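Putative NAD(P)H-flavin oxidoreductase (Neisseria meningitidis serogroup A / serotype 4A, PDB 6WT2) binds FMN and probably reduces nitro compounds such as chloramphenicol with NAD(P)H, as a member of the nitroreductase family. Local coordinates at residues F57-N62 with A83-V88; V87-K92 with V196-T201; A163-C168 with F202-Q207. One frame throughout, in Å; residues are numbered along the deposited sequence.

How the interactions relate
The three contacts lie across one four-stranded antiparallel sheet, whose order is 55-59, 85-92, 194-203, 166-170. Interaction 1 joins the first two strands, interaction 2 the middle two, and interaction 3 the last two. Interactions 1 and 2 have centres about 10 Å apart and share V87 and V88 of strand 85-92. Interactions 2 and 3 both use strand 194-203, with centres about 18 Å apart. In the chain, interaction 1 closes before interaction 3 opens, while the segments of interactions 2 and 3 alternate. The sheet carries part of the FMN pocket at its 166-170 side, through C168, and runs on into the second subunit at strand 55-59.

Interaction 1 (F57-N62 with A83-V88); sequences FVVVQN and ASHLVV
An antiparallel strand pair at one side of the nitroreductase sheet joins V58 and V59 to V88 and V87. V58 and V88 form a hydrogen-bonded pair: V58 N gives its hydrogen to V88 O at 2.9 Å, and V88 N returns one to V58 O at 2.8 Å. V59 and V87 follow as a non-hydrogen-bonded pair. Beyond the strand end, V60 N still reaches L86 O at 2.8 Å. The V60 and L86 side chains lie side by side and point the same way, with V60 CB 3.8 Å from L86 CD2.

Q61 then takes over with its side chain. A bend at chi2 (-58°) folds the amide back over H85. Q61 NE2 donates to S84 O at 2.9 Å, and OE1 accepts a weak bond from L86 N. The same NE2 sits 3.5 Å above the centre of the H85 ring, and the amide and ring planes are only 18° apart. S84 OG bonds to H85 ND1 at 2.8 Å in the ring plane, which would fix the ring's rotation. R66 also bonds to Q61 OE1 and S84 O.

On its other side, strand 55-59 runs parallel to a strand of the second subunit, so the sheet crosses the dimer interface. S84 and H85 both face F202 of strand 194-203, a classic beta bulge.

Interaction 2 (V87-K92 with V196-T201); sequences VVFLAK and VSVAAT
V198 O takes the shortest polar bond between the segments, from F89 N at 2.7 Å. The same oxygen also lies at the edge of the F89 ring, in its plane, with CD2 3.4 Å away. The backbone bonds continue on both sides: S197 N donates to F89 O at 2.8 Å, while V87 and A200 form a hydrogen-bonded pair. V87 N donates to A200 O, and A200 N reaches V87 O at 2.8 Å.

The F89 side chain lies alongside V198, and both point the same way. CG1 of V198 stands between its own backbone N and carbonyl carbon (chi1 67°), which brings it 3.7 Å from F89 CD2. Farther round the ring edge, F89 CE2 meets A200 CB at 4.0 Å. One ring face takes V87 CG1, offset toward the rim. L153 and M156 of helix 138-162 also touch F89.

V88 and A199 lie on the opposite face of the sheet. V196 reaches V88 CG1 with CG1 and L90 CD2 with CG2, the latter at 3.8 Å, although the L90 and V196 side chains diverge. The side chain of V198 is about 4 Å from the bound FMN. The backbone N and O atoms named here are paired inside an apolar layer, and V198 carries that layer up to the flavin.

Interaction 3 (A163-C168 with F202-Q207); sequences AGIDSC and FGYRVQ
The carboxylate of D166 meets R205 at both the backbone N and the guanidinium. Carboxylate oxygen OD2 accepts a bond from R205 N at 2.9 Å, approached from above the carboxylate plane. It also makes a salt bridge to R205 NH1 at 3.3 Å, whose hydrogen bond is weak. D166 lies at the edge of the guanidinium, near its plane, and the two flat groups are almost perpendicular (88°). With R205 CG set between its own N and carbonyl carbon (chi1 69°), the extended arginine chain passes along the acid: CB and CG are both close to OD2. Two bonds from one residue thus grip one oxygen, which would favour the charged acid. M4 of the second subunit packs on both D166 and R205.

The backbone of D166 pairs with G203 as the start of an antiparallel ladder between strands 166-170 and 194-203, at an outer side of the sheet within the chain. D166 N donates to G203 O at 2.7 Å, though with a bent N-H angle (135°). G203 N returns a bond to D166 O at 2.9 Å. The next pair, S167 and F202, is non-hydrogen-bonded.

S167 CB comes obliquely to the F202 ring, 3.6 Å from F202 CD1. I39 of helix 33-44 and M156 of helix 138-162 also touch this phenylalanine. Before the strand, G164 ends helix 138-162 in a Schellman motif. I165 then crosses Y204, its CG1 4.1 Å from CE1 of the tyrosine. I165 CG2 rests 3.7 Å from G203 O.

Interaction 1 (F57-N62 with A83-V88)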
ATOM      1  N   PHE A  57     -11.452  -0.817   9.292  1.00 23.80           N
ATOM      2  CA  PHE A  57     -11.149   0.612   9.415  1.00 21.63           C
ATOM      3  C   PHE A  57     -11.804   1.112  10.701  1.00 21.64           C
ATOM      4  O   PHE A  57     -13.032   1.215  10.770  1.00 25.78           O
ATOM      5  CB  PHE A  57     -11.659   1.420   8.217  1.00 21.76           C
ATOM      6  CG  PHE A  57     -11.279   0.853   6.873  1.00 28.10           C
ATOM      7  CD1 PHE A  57     -10.031   0.286   6.658  1.00 25.94           C
ATOM      8  CD2 PHE A  57     -12.182   0.903   5.814  1.00 25.21           C
ATOM      9  CE1 PHE A  57      -9.692  -0.244   5.423  1.00 26.41           C
ATOM     10  CE2 PHE A  57     -11.842   0.377   4.566  1.00 27.71           C
ATOM     11  CZ  PHE A  57     -10.594  -0.201   4.380  1.00 23.05           C
ATOM     12  N   VAL A  58     -10.996   1.415  11.716  1.00 20.55           N
ATOM     13  CA  VAL A  58     -11.505   1.958  12.974  1.00 20.43           C
ATOM     14  C   VAL A  58     -11.519   3.479  12.858  1.00 20.46           C
ATOM     15  O   VAL A  58     -10.465   4.115  12.807  1.00 20.93           O
ATOM     16  CB  VAL A  58     -10.662   1.509  14.173  1.00 23.16           C
ATOM     17  CG1 VAL A  58     -11.280   2.033  15.472  1.00 23.45           C
ATOM     18  CG2 VAL A  58     -10.517  -0.003  14.186  1.00 20.98           C
ATOM     19  N   VAL A  59     -12.713   4.057  12.798  1.00 20.77           N
ATOM     20  CA  VAL A  59     -12.886   5.501  12.702  1.00 20.63           C
ATOM     21  C   VAL A  59     -12.980   6.037  14.124  1.00 22.89           C
ATOM     22  O   VAL A  59     -13.933   5.737  14.848  1.00 27.28           O
ATOM     23  CB  VAL A  59     -14.130   5.863  11.885  1.00 23.16           C
ATOM     24  CG1 VAL A  59     -14.119   7.337  11.535  1.00 22.58           C
ATOM     25  CG2 VAL A  59     -14.180   5.024  10.629  1.00 23.81           C
ATOM     26  N   VAL A  60     -11.996   6.829  14.520  1.00 21.24           N
ATOM     27  CA  VAL A  60     -11.832   7.239  15.906  1.00 21.70           C
ATOM     28  C   VAL A  60     -12.263   8.700  15.990  1.00 21.92           C
ATOM     29  O   VAL A  60     -11.451   9.625  15.907  1.00 22.24           O
ATOM     30  CB  VAL A  60     -10.401   7.016  16.390  1.00 24.78           C
ATOM     31  CG1 VAL A  60     -10.274   7.386  17.860  1.00 26.13           C
ATOM     32  CG2 VAL A  60     -10.010   5.565  16.160  1.00 25.70           C
ATOM     33  N   GLN A  61     -13.560   8.904  16.198  1.00 24.42           N
ATOM     34  CA  GLN A  61     -14.145  10.237  16.325  1.00 25.67           C
ATOM     35  C   GLN A  61     -14.400  10.651  17.770  1.00 27.15           C
ATOM     36  O   GLN A  61     -14.576  11.845  18.034  1.00 29.59           O
ATOM     37  CB  GLN A  61     -15.450  10.288  15.530  1.00 22.04           C
ATOM     38  CG  GLN A  61     -15.217   9.991  14.054  1.00 23.35           C
ATOM     39  CD  GLN A  61     -14.229  10.966  13.469  1.00 24.22           C
ATOM     40  OE1 GLN A  61     -13.030  10.671  13.346  1.00 28.56           O
ATOM     41  NE2 GLN A  61     -14.711  12.156  13.130  1.00 22.11           N
ATOM     42  N   ASN A  62     -14.409   9.705  18.696  1.00 22.85           N
ATOM     43  CA  ASN A  62     -14.616   9.964  20.119  1.00 25.89           C
ATOM     44  C   ASN A  62     -13.401  10.670  20.713  1.00 25.49           C
ATOM     45  O   ASN A  62     -12.328  10.058  20.809  1.00 24.20           O
ATOM     46  CB  ASN A  62     -14.882   8.639  20.836  1.00 23.50           C
ATOM     47  CG  ASN A  62     -15.259   8.809  22.291  1.00 24.33           C
ATOM     48  OD1 ASN A  62     -14.951   9.820  22.926  1.00 24.38           O
ATOM     49  ND2 ASN A  62     -15.924   7.796  22.837  1.00 24.14           N
ATOM     50  N   ALA A  83      -7.696  17.256  13.725  1.00 25.65           N
ATOM     51  CA  ALA A  83      -8.145  16.533  12.537  1.00 24.05           C
ATOM     52  C   ALA A  83      -9.653  16.315  12.571  1.00 24.12           C
ATOM     53  O   ALA A  83     -10.242  16.084  13.631  1.00 23.88           O
ATOM     54  CB  ALA A  83      -7.427  15.181  12.415  1.00 23.20           C
ATOM     55  N   SER A  84     -10.278  16.384  11.393  1.00 23.02           N
ATOM     56  CA  SER A  84     -11.684  16.021  11.276  1.00 22.74           C
ATOM     57  C   SER A  84     -11.896  14.545  11.603  1.00 25.01           C
ATOM     58  O   SER A  84     -12.726  14.194  12.454  1.00 22.30           O
ATOM     59  CB  SER A  84     -12.189  16.340   9.868  1.00 22.62           C
ATOM     60  OG  SER A  84     -13.515  15.881   9.707  1.00 22.38           O
ATOM     61  N   HIS A  85     -11.154  13.669  10.931  1.00 23.88           N
ATOM     62  CA  HIS A  85     -11.309  12.236  11.081  1.00 21.83           C
ATOM     63  C   HIS A  85      -9.959  11.574  11.311  1.00 21.52           C
ATOM     64  O   HIS A  85      -8.921  12.060  10.855  1.00 24.46           O
ATOM     65  CB  HIS A  85     -11.981  11.613   9.842  1.00 23.07           C
ATOM     66  CG  HIS A  85     -13.451  11.889   9.738  1.00 22.10           C
ATOM     67  ND1 HIS A  85     -13.958  13.146   9.489  1.00 21.52           N
ATOM     68  CD2 HIS A  85     -14.519  11.060   9.822  1.00 22.43           C
ATOM     69  CE1 HIS A  85     -15.280  13.080   9.438  1.00 21.53           C
ATOM     70  NE2 HIS A  85     -15.645  11.826   9.631  1.00 21.63           N
ATOM     71  N   LEU A  86      -9.998  10.456  12.034  1.00 26.09           N
ATOM     72  CA  LEU A  86      -8.857   9.572  12.231  1.00 21.33           C
ATOM     73  C   LEU A  86      -9.286   8.143  11.926  1.00 20.92           C
ATOM     74  O   LEU A  86     -10.333   7.694  12.404  1.00 20.88           O
ATOM     75  CB  LEU A  86      -8.339   9.670  13.666  1.00 24.25           C
ATOM     76  CG  LEU A  86      -7.340   8.620  14.146  1.00 23.50           C
ATOM     77  CD1 LEU A  86      -6.014   8.708  13.405  1.00 22.94           C
ATOM     78  CD2 LEU A  86      -7.128   8.780  15.655  1.00 26.74           C
ATOM     79  N   VAL A  87      -8.482   7.434  11.140  1.00 20.66           N
ATOM     80  CA  VAL A  87      -8.714   6.025  10.826  1.00 20.37           C
ATOM     81  C   VAL A  87      -7.498   5.242  11.296  1.00 20.40           C
ATOM     82  O   VAL A  87      -6.358   5.595  10.967  1.00 20.48           O
ATOM     83  CB  VAL A  87      -8.958   5.805   9.320  1.00 23.49           C
ATOM     84  CG1 VAL A  87      -9.154   4.313   9.012  1.00 21.64           C
ATOM     85  CG2 VAL A  87     -10.170   6.600   8.845  1.00 27.56           C
ATOM     86  N   VAL A  88      -7.733   4.211  12.092  1.00 21.12           N
ATOM     87  CA  VAL A  88      -6.704   3.256  12.473  1.00 20.52           C
ATOM     88  C   VAL A  88      -7.020   1.972  11.723  1.00 21.58           C
ATOM     89  O   VAL A  88      -8.120   1.419  11.866  1.00 23.74           O
ATOM     90  CB  VAL A  88      -6.669   3.023  13.991  1.00 20.97           C
ATOM     91  CG1 VAL A  88      -5.627   1.956  14.338  1.00 21.91           C
ATOM     92  CG2 VAL A  88      -6.411   4.349  14.739  1.00 23.04           C
TER

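Interaction 2 (V87-K92 with V196-T201)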
ATOM      1  N   VAL A  87      -8.482   7.434  11.140  1.00 20.66           N
ATOM      2  CA  VAL A  87      -8.714   6.025  10.826  1.00 20.37           C
ATOM      3  C   VAL A  87      -7.498   5.242  11.296  1.00 20.40           C
ATOM      4  O   VAL A  87      -6.358   5.595  10.967  1.00 20.48           O
ATOM      5  CB  VAL A  87      -8.958   5.805   9.320  1.00 23.49           C
ATOM      6  CG1 VAL A  87      -9.154   4.313   9.012  1.00 21.64           C
ATOM      7  CG2 VAL A  87     -10.170   6.600   8.845  1.00 27.56           C
ATOM      8  N   VAL A  88      -7.733   4.211  12.092  1.00 21.12           N
ATOM      9  CA  VAL A  88      -6.704   3.256  12.473  1.00 20.52           C
ATOM     10  C   VAL A  88      -7.020   1.972  11.723  1.00 21.58           C
ATOM     11  O   VAL A  88      -8.120   1.419  11.866  1.00 23.74           O
ATOM     12  CB  VAL A  88      -6.669   3.023  13.991  1.00 20.97           C
ATOM     13  CG1 VAL A  88      -5.627   1.956  14.338  1.00 21.91           C
ATOM     14  CG2 VAL A  88      -6.411   4.349  14.739  1.00 23.04           C
ATOM     15  N   PHE A  89      -6.072   1.514  10.920  1.00 20.33           N
ATOM     16  CA  PHE A  89      -6.236   0.329  10.094  1.00 19.92           C
ATOM     17  C   PHE A  89      -5.839  -0.905  10.886  1.00 19.82           C
ATOM     18  O   PHE A  89      -4.755  -0.953  11.475  1.00 20.08           O
ATOM     19  CB  PHE A  89      -5.382   0.424   8.825  1.00 24.91           C
ATOM     20  CG  PHE A  89      -5.787   1.525   7.886  1.00 25.89           C
ATOM     21  CD1 PHE A  89      -6.528   1.244   6.752  1.00 25.03           C
ATOM     22  CD2 PHE A  89      -5.412   2.845   8.131  1.00 28.27           C
ATOM     23  CE1 PHE A  89      -6.889   2.254   5.871  1.00 30.40           C
ATOM     24  CE2 PHE A  89      -5.782   3.866   7.269  1.00 21.71           C
ATOM     25  CZ  PHE A  89      -6.507   3.572   6.132  1.00 24.67           C
ATOM     26  N   LEU A  90      -6.724  -1.899  10.905  1.00 19.75           N
ATOM     27  CA  LEU A  90      -6.430  -3.201  11.477  1.00 19.94           C
ATOM     28  C   LEU A  90      -6.172  -4.199  10.358  1.00 20.29           C
ATOM     29  O   LEU A  90      -6.815  -4.144   9.308  1.00 19.32           O
ATOM     30  CB  LEU A  90      -7.601  -3.717  12.322  1.00 20.19           C
ATOM     31  CG  LEU A  90      -8.144  -2.765  13.379  1.00 20.49           C
ATOM     32  CD1 LEU A  90      -9.350  -3.468  14.098  1.00 20.77           C
ATOM     33  CD2 LEU A  90      -7.058  -2.329  14.344  1.00 20.85           C
ATOM     34  N   ALA A  91      -5.267  -5.137  10.605  1.00 25.18           N
ATOM     35  CA  ALA A  91      -5.029  -6.229   9.677  1.00 25.20           C
ATOM     36  C   ALA A  91      -5.373  -7.556  10.344  1.00 21.89           C
ATOM     37  O   ALA A  91      -5.204  -7.730  11.557  1.00 21.06           O
ATOM     38  CB  ALA A  91      -3.567  -6.214   9.172  1.00 19.47           C
ATOM     39  N   LYS A  92      -5.871  -8.494   9.542  1.00 21.00           N
ATOM     40  CA  LYS A  92      -6.234  -9.815  10.046  1.00 20.03           C
ATOM     41  C   LYS A  92      -5.012 -10.580  10.544  1.00 20.30           C
ATOM     42  O   LYS A  92      -3.980 -10.639   9.859  1.00 20.09           O
ATOM     43  CB  LYS A  92      -6.913 -10.613   8.942  1.00 20.83           C
ATOM     44  CG  LYS A  92      -7.575 -11.890   9.439  1.00 21.34           C
ATOM     45  CD  LYS A  92      -8.743 -11.552  10.352  1.00 21.78           C
ATOM     46  CE  LYS A  92      -9.371 -12.790  11.015  1.00 28.74           C
ATOM     47  NZ  LYS A  92      -8.479 -13.351  12.078  1.00 24.89           N
ATOM     48  N   VAL A 196      -3.106  -3.879  14.961  1.00 23.21           N
ATOM     49  CA  VAL A 196      -2.965  -2.538  14.404  1.00 22.38           C
ATOM     50  C   VAL A 196      -1.876  -2.524  13.335  1.00 20.65           C
ATOM     51  O   VAL A 196      -0.781  -3.068  13.524  1.00 20.76           O
ATOM     52  CB  VAL A 196      -2.684  -1.520  15.515  1.00 20.72           C
ATOM     53  CG1 VAL A 196      -2.243  -0.197  14.911  1.00 20.35           C
ATOM     54  CG2 VAL A 196      -3.956  -1.349  16.386  1.00 20.85           C
ATOM     55  N   SER A 197      -2.186  -1.904  12.202  1.00 20.10           N
ATOM     56  CA  SER A 197      -1.339  -1.878  11.019  1.00 19.94           C
ATOM     57  C   SER A 197      -0.704  -0.518  10.763  1.00 20.77           C
ATOM     58  O   SER A 197       0.523  -0.411  10.611  1.00 22.85           O
ATOM     59  CB  SER A 197      -2.166  -2.291   9.794  1.00 19.85           C
ATOM     60  OG  SER A 197      -1.379  -2.175   8.625  1.00 27.99           O
ATOM     61  N   VAL A 198      -1.530   0.530  10.704  1.00 21.76           N
ATOM     62  CA  VAL A 198      -1.136   1.885  10.320  1.00 20.90           C
ATOM     63  C   VAL A 198      -2.328   2.789  10.619  1.00 23.35           C
ATOM     64  O   VAL A 198      -3.439   2.301  10.859  1.00 22.71           O
ATOM     65  CB  VAL A 198      -0.734   1.934   8.826  1.00 19.54           C
ATOM     66  CG1 VAL A 198      -1.960   1.666   7.951  1.00 19.11           C
ATOM     67  CG2 VAL A 198      -0.009   3.257   8.451  1.00 21.46           C
ATOM     68  N   ALA A 199      -2.115   4.106  10.646  1.00 20.90           N
ATOM     69  CA  ALA A 199      -3.200   5.059  10.858  1.00 21.56           C
ATOM     70  C   ALA A 199      -3.123   6.155   9.803  1.00 21.77           C
ATOM     71  O   ALA A 199      -2.129   6.288   9.081  1.00 20.37           O
ATOM     72  CB  ALA A 199      -3.157   5.664  12.273  1.00 19.45           C
ATOM     73  N   ALA A 200      -4.199   6.933   9.703  1.00 20.08           N
ATOM     74  CA  ALA A 200      -4.239   8.097   8.827  1.00 23.94           C
ATOM     75  C   ALA A 200      -5.168   9.146   9.423  1.00 21.82           C
ATOM     76  O   ALA A 200      -6.207   8.804   9.977  1.00 21.35           O
ATOM     77  CB  ALA A 200      -4.729   7.733   7.426  1.00 23.98           C
ATOM     78  N   THR A 201      -4.798  10.414   9.284  1.00 21.12           N
ATOM     79  CA  THR A 201      -5.664  11.527   9.632  1.00 22.75           C
ATOM     80  C   THR A 201      -6.229  12.148   8.360  1.00 22.29           C
ATOM     81  O   THR A 201      -5.629  12.061   7.290  1.00 20.83           O
ATOM     82  CB  THR A 201      -4.903  12.587  10.447  1.00 20.52           C
ATOM     83  OG1 THR A 201      -3.790  13.103   9.689  1.00 20.62           O
ATOM     84  CG2 THR A 201      -4.369  11.975  11.734  1.00 22.04           C
TER

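Interaction 3 (A163-C168 with F202-Q207)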
ATOM      1  N   ALA A 163     -10.147  15.002  -4.354  1.00 25.34           N
ATOM      2  CA  ALA A 163     -11.400  15.695  -4.086  1.00 28.32           C
ATOM      3  C   ALA A 163     -11.236  16.914  -3.175  1.00 28.62           C
ATOM      4  O   ALA A 163     -12.241  17.539  -2.822  1.00 28.43           O
ATOM      5  CB  ALA A 163     -12.417  14.719  -3.468  1.00 25.68           C
ATOM      6  N   GLY A 164     -10.013  17.262  -2.787  1.00 27.76           N
ATOM      7  CA  GLY A 164      -9.753  18.470  -2.025  1.00 25.91           C
ATOM      8  C   GLY A 164      -9.620  18.304  -0.525  1.00 27.90           C
ATOM      9  O   GLY A 164      -9.714  19.299   0.201  1.00 30.23           O
ATOM     10  N   ILE A 165      -9.408  17.088  -0.041  1.00 24.39           N
ATOM     11  CA  ILE A 165      -9.404  16.786   1.382  1.00 23.82           C
ATOM     12  C   ILE A 165      -7.995  16.374   1.761  1.00 24.56           C
ATOM     13  O   ILE A 165      -7.393  15.520   1.099  1.00 26.28           O
ATOM     14  CB  ILE A 165     -10.426  15.687   1.728  1.00 23.50           C
ATOM     15  CG1 ILE A 165     -11.859  16.210   1.508  1.00 24.25           C
ATOM     16  CG2 ILE A 165     -10.200  15.175   3.154  1.00 24.10           C
ATOM     17  CD1 ILE A 165     -12.919  15.120   1.495  1.00 24.12           C
ATOM     18  N   ASP A 166      -7.464  16.989   2.807  1.00 23.13           N
ATOM     19  CA  ASP A 166      -6.083  16.723   3.181  1.00 22.70           C
ATOM     20  C   ASP A 166      -6.013  15.495   4.072  1.00 21.98           C
ATOM     21  O   ASP A 166      -7.016  15.060   4.648  1.00 21.86           O
ATOM     22  CB  ASP A 166      -5.474  17.926   3.898  1.00 26.24           C
ATOM     23  CG  ASP A 166      -5.287  19.119   2.982  1.00 33.76           C
ATOM     24  OD1 ASP A 166      -4.430  19.043   2.086  1.00 38.40           O
ATOM     25  OD2 ASP A 166      -6.009  20.128   3.148  1.00 39.99           O
ATOM     26  N   SER A 167      -4.805  14.937   4.186  1.00 22.70           N
ATOM     27  CA  SER A 167      -4.593  13.744   4.998  1.00 21.01           C
ATOM     28  C   SER A 167      -3.140  13.679   5.450  1.00 20.86           C
ATOM     29  O   SER A 167      -2.303  14.495   5.052  1.00 21.17           O
ATOM     30  CB  SER A 167      -4.984  12.475   4.226  1.00 24.30           C
ATOM     31  OG  SER A 167      -4.245  12.381   3.017  1.00 23.79           O
ATOM     32  N   CYS A 168      -2.853  12.697   6.314  1.00 21.66           N
ATOM     33  CA  CYS A 168      -1.467  12.342   6.691  1.00 20.33           C
ATOM     34  C   CYS A 168      -1.464  10.861   7.057  1.00 24.02           C
ATOM     35  O   CYS A 168      -2.301  10.441   7.875  1.00 21.65           O
ATOM     36  CB  CYS A 168      -0.928  13.159   7.867  1.00 20.62           C
ATOM     37  SG  CYS A 168       0.878  12.965   8.154  1.00 24.45           S
ATOM     38  N   PHE A 202      -7.388  12.790   8.490  1.00 20.75           N
ATOM     39  CA  PHE A 202      -8.038  13.463   7.373  1.00 24.69           C
ATOM     40  C   PHE A 202      -8.672  14.753   7.846  1.00 24.68           C
ATOM     41  O   PHE A 202      -9.239  14.808   8.943  1.00 22.27           O
ATOM     42  CB  PHE A 202      -9.145  12.615   6.730  1.00 22.07           C
ATOM     43  CG  PHE A 202      -8.672  11.312   6.165  1.00 25.17           C
ATOM     44  CD1 PHE A 202      -8.330  11.207   4.827  1.00 20.76           C
ATOM     45  CD2 PHE A 202      -8.603  10.180   6.965  1.00 26.37           C
ATOM     46  CE1 PHE A 202      -7.890   9.997   4.305  1.00 20.46           C
ATOM     47  CE2 PHE A 202      -8.166   8.965   6.448  1.00 28.38           C
ATOM     48  CZ  PHE A 202      -7.799   8.876   5.119  1.00 20.10           C
ATOM     49  N   GLY A 203      -8.628  15.764   6.987  1.00 25.72           N
ATOM     50  CA  GLY A 203      -9.243  17.039   7.311  1.00 27.88           C
ATOM     51  C   GLY A 203      -8.880  18.086   6.279  1.00 28.40           C
ATOM     52  O   GLY A 203      -8.557  17.765   5.134  1.00 24.75           O
ATOM     53  N   TYR A 204      -8.943  19.338   6.706  1.00 23.98           N
ATOM     54  CA  TYR A 204      -8.624  20.478   5.865  1.00 25.02           C
ATOM     55  C   TYR A 204      -7.446  21.224   6.475  1.00 24.89           C
ATOM     56  O   TYR A 204      -7.480  21.579   7.658  1.00 26.65           O
ATOM     57  CB  TYR A 204      -9.846  21.379   5.716  1.00 25.90           C
ATOM     58  CG  TYR A 204     -11.019  20.676   5.078  1.00 25.47           C
ATOM     59  CD1 TYR A 204     -11.120  20.591   3.693  1.00 29.42           C
ATOM     60  CD2 TYR A 204     -12.017  20.084   5.855  1.00 25.23           C
ATOM     61  CE1 TYR A 204     -12.189  19.942   3.091  1.00 29.11           C
ATOM     62  CE2 TYR A 204     -13.103  19.430   5.255  1.00 30.80           C
ATOM     63  CZ  TYR A 204     -13.173  19.370   3.870  1.00 27.27           C
ATOM     64  OH  TYR A 204     -14.218  18.727   3.252  1.00 28.40           O
ATOM     65  N   ARG A 205      -6.415  21.464   5.668  1.00 25.00           N
ATOM     66  CA  ARG A 205      -5.166  22.016   6.177  1.00 25.18           C
ATOM     67  C   ARG A 205      -5.365  23.433   6.710  1.00 27.83           C
ATOM     68  O   ARG A 205      -6.175  24.209   6.201  1.00 26.81           O
ATOM     69  CB  ARG A 205      -4.097  22.024   5.083  1.00 32.82           C
ATOM     70  CG  ARG A 205      -4.357  23.021   3.963  1.00 32.11           C
ATOM     71  CD  ARG A 205      -3.511  22.713   2.740  1.00 33.28           C
ATOM     72  NE  ARG A 205      -3.829  23.613   1.637  1.00 39.45           N
ATOM     73  CZ  ARG A 205      -4.675  23.320   0.652  1.00 44.54           C
ATOM     74  NH1 ARG A 205      -5.279  22.140   0.630  1.00 39.57           N
ATOM     75  NH2 ARG A 205      -4.908  24.200  -0.316  1.00 45.38           N
ATOM     76  N   VAL A 206      -4.613  23.765   7.755  1.00 26.25           N
ATOM     77  CA  VAL A 206      -4.736  25.093   8.345  1.00 37.53           C
ATOM     78  C   VAL A 206      -3.862  26.117   7.627  1.00 34.93           C
ATOM     79  O   VAL A 206      -4.173  27.314   7.665  1.00 29.46           O
ATOM     80  CB  VAL A 206      -4.420  25.051   9.855  1.00 28.49           C
ATOM     81  CG1 VAL A 206      -2.923  25.012  10.100  1.00 29.10           C
ATOM     82  CG2 VAL A 206      -5.066  26.215  10.571  1.00 32.11           C
ATOM     83  N   GLN A 207      -2.804  25.682   6.946  1.00 29.99           N
ATOM     84  CA  GLN A 207      -1.910  26.598   6.248  1.00 36.07           C
ATOM     85  C   GLN A 207      -1.400  25.911   4.989  1.00 31.01           C
ATOM     86  O   GLN A 207      -1.672  24.733   4.744  1.00 33.15           O
ATOM     87  CB  GLN A 207      -0.753  27.039   7.150  1.00 38.35           C
ATOM     88  CG  GLN A 207       0.086  25.885   7.684  1.00 39.71           C
ATOM     89  CD  GLN A 207       1.038  26.319   8.780  1.00 48.01           C
ATOM     90  OE1 GLN A 207       0.911  27.413   9.329  1.00 53.29           O
ATOM     91  NE2 GLN A 207       1.992  25.461   9.109  1.00 48.92           N
TER